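Local coordinates for protein transmembrane oligosaccharyl transferase, putative (Archaeoglobus fulgidus, PDB 3VGP) that is a putative membrane oligosaccharyl transferase of the AglB family, represented here by its C-terminal globular domain, at residues Y33-W44 and V53-D64. The protein carries 1 engineered substitution. Numbering follows the deposited sequence.
Sequences YSVMSWWDYGNW and VVANNFQAGAVD. Engineered in segment 53-64: A55 (natural residue Cys).
CG lies trans to the backbone N in both W44 (chi1 172°) and F58 (chi1 -179°), which brings the F58 side chain across one face of the indole. F58 CB rests 3.6 Å from the centroid of the W44 six-membered ring as a CH-pi contact, while the F58 ring turns its edge to the five-membered ring. Y41 extends the cluster with a T-shaped pair, its edge against the F58 face at 80°. W38 to G42 spell WWDYG, the signature motif of this family, and its D40 N-caps helix 41-44, its OD1 accepting a weak bond from G42 N as well as one from G1 N. Tryptophan suits position 44 because it combines a broad apolar face with a donor: W44 NE1 reaches A55 O at 2.9 Å, within both the ring plane and the carbonyl plane. Branched V54 fills the angle between two indoles, CG1 meeting W39 CZ2 at 3.4 Å and CG2 lying by W44 NE1. N57 starts the helix of F58, its OD1 capping A60 N at 2.9 Å. At the other end, edge strand 35-36 is tied to the loop by V35 N, 2.8 Å from V53 O. Y33 places one ring face under the methyl of A55, an engineered residue, and carries its hydroxyl to the helix; G61, lacking a CB, leaves A55 CB room. One water bridges Y33 OH to G61 O. D64 OD2, also salt-bridged to R84, accepts from Y33 OH at 2.7 Å on its anti side, with ring and carboxylate nearly coplanar.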
loop_
_atom_site.group_PDB
_atom_site.type_symbol
_atom_site.label_atom_id
_atom_site.label_comp_id
_atom_site.label_asym_id
_atom_site.label_seq_id
_atom_site.Cartn_x
_atom_site.Cartn_y
_atom_site.Cartn_z
ATOM N N TYR A 33 11.295 -5.947 -1.957
ATOM C CA TYR A 33 9.996 -6.592 -2.096
ATOM C C TYR A 33 9.222 -5.905 -3.216
ATOM O O TYR A 33 9.480 -4.747 -3.538
ATOM C CB TYR A 33 9.194 -6.646 -0.780
ATOM C CG TYR A 33 8.865 -5.345 -0.095
ATOM C CD1 TYR A 33 9.750 -4.768 0.811
ATOM C CD2 TYR A 33 7.628 -4.732 -0.297
ATOM C CE1 TYR A 33 9.410 -3.608 1.513
ATOM C CE2 TYR A 33 7.279 -3.574 0.396
ATOM C CZ TYR A 33 8.172 -3.019 1.298
ATOM O OH TYR A 33 7.826 -1.878 1.986
ATOM N N SER A 34 8.289 -6.634 -3.813
ATOM C CA SER A 34 7.535 -6.142 -4.960
ATOM C C SER A 34 6.202 -5.459 -4.725
ATOM O O SER A 34 5.801 -4.605 -5.513
ATOM C CB SER A 34 7.302 -7.295 -5.936
ATOM O OG SER A 34 8.530 -7.839 -6.377
ATOM N N VAL A 35 5.514 -5.842 -3.660
ATOM C CA VAL A 35 4.199 -5.282 -3.392
ATOM C C VAL A 35 4.109 -4.524 -2.081
ATOM O O VAL A 35 4.507 -5.029 -1.033
ATOM C CB VAL A 35 3.133 -6.402 -3.381
ATOM C CG1 VAL A 35 1.747 -5.809 -3.120
ATOM C CG2 VAL A 35 3.168 -7.164 -4.701
HETATM N N MSE A 36 3.600 -3.300 -2.153
HETATM C CA MSE A 36 3.412 -2.500 -0.954
HETATM C C MSE A 36 1.926 -2.395 -0.664
HETATM O O MSE A 36 1.164 -1.853 -1.467
HETATM C CB MSE A 36 3.973 -1.098 -1.120
HETATM C CG MSE A 36 3.644 -0.233 0.075
HETATM SE SE MSE A 36 4.381 1.495 -0.117
HETATM C CE MSE A 36 6.180 1.084 0.367
ATOM N N SER A 37 1.517 -2.911 0.488
ATOM C CA SER A 37 0.114 -2.880 0.873
ATOM C C SER A 37 0.029 -2.849 2.393
ATOM O O SER A 37 1.040 -3.025 3.078
ATOM C CB SER A 37 -0.595 -4.127 0.334
ATOM O OG SER A 37 -2.002 -4.035 0.485
ATOM N N TRP A 38 -1.174 -2.618 2.912
ATOM C CA TRP A 38 -1.391 -2.579 4.348
ATOM C C TRP A 38 -1.832 -3.971 4.760
ATOM O O TRP A 38 -2.965 -4.379 4.507
ATOM C CB TRP A 38 -2.472 -1.563 4.711
ATOM C CG TRP A 38 -2.611 -1.371 6.191
ATOM C CD1 TRP A 38 -3.704 -1.662 6.960
ATOM C CD2 TRP A 38 -1.621 -0.851 7.082
ATOM N NE1 TRP A 38 -3.455 -1.354 8.274
ATOM C CE2 TRP A 38 -2.185 -0.854 8.378
ATOM C CE3 TRP A 38 -0.313 -0.383 6.913
ATOM C CZ2 TRP A 38 -1.482 -0.407 9.499
ATOM C CZ3 TRP A 38 0.385 0.063 8.030
ATOM C CH2 TRP A 38 -0.202 0.046 9.305
ATOM N N TRP A 39 -0.923 -4.691 5.403
ATOM C CA TRP A 39 -1.187 -6.057 5.814
ATOM C C TRP A 39 -1.593 -6.276 7.254
ATOM O O TRP A 39 -1.223 -5.520 8.149
ATOM C CB TRP A 39 0.048 -6.930 5.582
ATOM C CG TRP A 39 0.382 -7.200 4.162
ATOM C CD1 TRP A 39 1.198 -6.465 3.354
ATOM C CD2 TRP A 39 -0.078 -8.302 3.377
ATOM N NE1 TRP A 39 1.277 -7.045 2.111
ATOM C CE2 TRP A 39 0.501 -8.174 2.099
ATOM C CE3 TRP A 39 -0.928 -9.389 3.633
ATOM C CZ2 TRP A 39 0.261 -9.093 1.073
ATOM C CZ3 TRP A 39 -1.167 -10.303 2.612
ATOM C CH2 TRP A 39 -0.574 -10.148 1.349
ATOM N N ASP A 40 -2.359 -7.343 7.445
ATOM C CA ASP A 40 -2.761 -7.803 8.761
ATOM C C ASP A 40 -1.769 -8.952 8.906
ATOM O O ASP A 40 -1.575 -9.725 7.964
ATOM C CB ASP A 40 -4.190 -8.344 8.749
ATOM C CG ASP A 40 -4.497 -9.200 9.967
ATOM O OD1 ASP A 40 -3.997 -10.343 10.031
ATOM O OD2 ASP A 40 -5.229 -8.731 10.864
ATOM N N TYR A 41 -1.123 -9.053 10.059
ATOM C CA TYR A 41 -0.135 -10.100 10.274
ATOM C C TYR A 41 -0.603 -11.494 9.863
ATOM O O TYR A 41 0.126 -12.226 9.193
ATOM C CB TYR A 41 0.302 -10.105 11.739
ATOM C CG TYR A 41 1.408 -11.085 12.023
ATOM C CD1 TYR A 41 1.124 -12.405 12.368
ATOM C CD2 TYR A 41 2.744 -10.701 11.919
ATOM C CE1 TYR A 41 2.147 -13.321 12.602
ATOM C CE2 TYR A 41 3.770 -11.605 12.149
ATOM C CZ TYR A 41 3.465 -12.912 12.490
ATOM O OH TYR A 41 4.479 -13.810 12.723
ATOM N N GLY A 42 -1.819 -11.855 10.259
ATOM C CA GLY A 42 -2.347 -13.168 9.926
ATOM C C GLY A 42 -2.367 -13.496 8.445
ATOM O O GLY A 42 -2.200 -14.651 8.058
ATOM N N ASN A 43 -2.580 -12.480 7.616
ATOM C CA ASN A 43 -2.619 -12.658 6.170
ATOM C C ASN A 43 -1.196 -12.668 5.605
ATOM O O ASN A 43 -0.834 -13.528 4.800
ATOM C CB ASN A 43 -3.415 -11.513 5.534
ATOM C CG ASN A 43 -4.836 -11.406 6.076
ATOM O OD1 ASN A 43 -5.496 -10.380 5.913
ATOM N ND2 ASN A 43 -5.314 -12.469 6.710
ATOM N N TRP A 44 -0.401 -11.698 6.047
ATOM C CA TRP A 44 0.989 -11.527 5.621
ATOM C C TRP A 44 1.836 -12.790 5.781
ATOM O O TRP A 44 2.637 -13.127 4.910
ATOM C CB TRP A 44 1.613 -10.372 6.422
ATOM C CG TRP A 44 3.095 -10.175 6.238
ATOM C CD1 TRP A 44 3.721 -9.486 5.237
ATOM C CD2 TRP A 44 4.132 -10.677 7.089
ATOM N NE1 TRP A 44 5.085 -9.528 5.414
ATOM C CE2 TRP A 44 5.364 -10.255 6.542
ATOM C CE3 TRP A 44 4.140 -11.446 8.262
ATOM C CZ2 TRP A 44 6.595 -10.576 7.131
ATOM C CZ3 TRP A 44 5.364 -11.766 8.847
ATOM C CH2 TRP A 44 6.574 -11.330 8.277
ATOM N N VAL A 53 7.719 -11.091 -2.355
ATOM C CA VAL A 53 6.497 -10.452 -2.825
ATOM C C VAL A 53 6.166 -9.365 -1.801
ATOM O O VAL A 53 5.869 -8.224 -2.157
ATOM C CB VAL A 53 5.334 -11.464 -2.916
ATOM C CG1 VAL A 53 4.045 -10.750 -3.298
ATOM C CG2 VAL A 53 5.663 -12.531 -3.950
ATOM N N VAL A 54 6.235 -9.729 -0.526
ATOM C CA VAL A 54 5.966 -8.796 0.563
ATOM C C VAL A 54 7.233 -8.592 1.383
ATOM O O VAL A 54 8.227 -9.291 1.187
ATOM C CB VAL A 54 4.844 -9.311 1.496
ATOM C CG1 VAL A 54 3.571 -9.505 0.705
ATOM C CG2 VAL A 54 5.266 -10.613 2.157
ATOM N N ALA A 55 7.198 -7.632 2.302
ATOM C CA ALA A 55 8.354 -7.342 3.145
ATOM C C ALA A 55 8.747 -8.536 4.014
ATOM O O ALA A 55 7.889 -9.191 4.606
ATOM C CB ALA A 55 8.061 -6.136 4.026
ATOM N N ASN A 56 10.049 -8.804 4.090
ATOM C CA ASN A 56 10.572 -9.911 4.891
ATOM C C ASN A 56 10.258 -9.742 6.370
ATOM O O ASN A 56 10.082 -10.724 7.090
ATOM C CB ASN A 56 12.090 -10.018 4.732
ATOM C CG ASN A 56 12.501 -10.670 3.430
ATOM O OD1 ASN A 56 13.662 -10.595 3.031
ATOM N ND2 ASN A 56 11.555 -11.324 2.766
ATOM N N ASN A 57 10.210 -8.489 6.818
ATOM C CA ASN A 57 9.934 -8.163 8.212
ATOM C C ASN A 57 8.589 -7.443 8.265
ATOM O O ASN A 57 8.420 -6.388 7.657
ATOM C CB ASN A 57 11.059 -7.273 8.759
ATOM C CG ASN A 57 10.868 -6.907 10.219
ATOM O OD1 ASN A 57 10.207 -5.919 10.541
ATOM N ND2 ASN A 57 11.445 -7.709 11.116
ATOM N N PHE A 58 7.636 -8.024 8.988
ATOM C CA PHE A 58 6.298 -7.450 9.079
ATOM C C PHE A 58 6.243 -5.997 9.519
ATOM O O PHE A 58 5.622 -5.174 8.850
ATOM C CB PHE A 58 5.411 -8.268 10.019
ATOM C CG PHE A 58 4.013 -7.737 10.118
ATOM C CD1 PHE A 58 3.127 -7.887 9.060
ATOM C CD2 PHE A 58 3.602 -7.031 11.243
ATOM C CE1 PHE A 58 1.848 -7.337 9.116
ATOM C CE2 PHE A 58 2.324 -6.478 11.312
ATOM C CZ PHE A 58 1.447 -6.633 10.244
ATOM N N GLN A 59 6.876 -5.685 10.649
ATOM C CA GLN A 59 6.878 -4.328 11.179
ATOM C C GLN A 59 7.485 -3.303 10.225
ATOM O O GLN A 59 6.961 -2.194 10.077
ATOM C CB GLN A 59 7.621 -4.285 12.520
ATOM C CG GLN A 59 7.475 -2.967 13.260
ATOM C CD GLN A 59 6.026 -2.608 13.527
ATOM O OE1 GLN A 59 5.278 -3.388 14.117
ATOM N NE2 GLN A 59 5.620 -1.417 13.092
ATOM N N ALA A 60 8.594 -3.665 9.585
ATOM C CA ALA A 60 9.251 -2.761 8.650
ATOM C C ALA A 60 8.323 -2.488 7.472
ATOM O O ALA A 60 8.223 -1.357 6.994
ATOM C CB ALA A 60 10.572 -3.374 8.161
ATOM N N GLY A 61 7.640 -3.529 7.013
ATOM C CA GLY A 61 6.718 -3.378 5.903
ATOM C C GLY A 61 5.553 -2.479 6.275
ATOM O O GLY A 61 5.070 -1.699 5.451
ATOM N N ALA A 62 5.101 -2.583 7.521
ATOM C CA ALA A 62 3.983 -1.773 7.996
ATOM C C ALA A 62 4.390 -0.304 8.073
ATOM O O ALA A 62 3.644 0.582 7.656
ATOM C CB ALA A 62 3.520 -2.268 9.375
ATOM N N VAL A 63 5.577 -0.047 8.610
ATOM C CA VAL A 63 6.056 1.322 8.722
ATOM C C VAL A 63 6.256 1.897 7.329
ATOM O O VAL A 63 5.914 3.050 7.082
ATOM C CB VAL A 63 7.374 1.394 9.508
ATOM C CG1 VAL A 63 7.932 2.808 9.456
ATOM C CG2 VAL A 63 7.125 0.980 10.954
ATOM N N ASP A 64 6.811 1.097 6.419
ATOM C CA ASP A 64 7.015 1.554 5.044
ATOM C C ASP A 64 5.678 1.995 4.451
ATOM O O ASP A 64 5.553 3.091 3.910
ATOM C CB ASP A 64 7.557 0.436 4.141
ATOM C CG ASP A 64 9.021 0.117 4.383
ATOM O OD1 ASP A 64 9.721 0.902 5.051
ATOM O OD2 ASP A 64 9.472 -0.933 3.871
HETATM O O HOH W 1 4.953 -2.353 2.746
#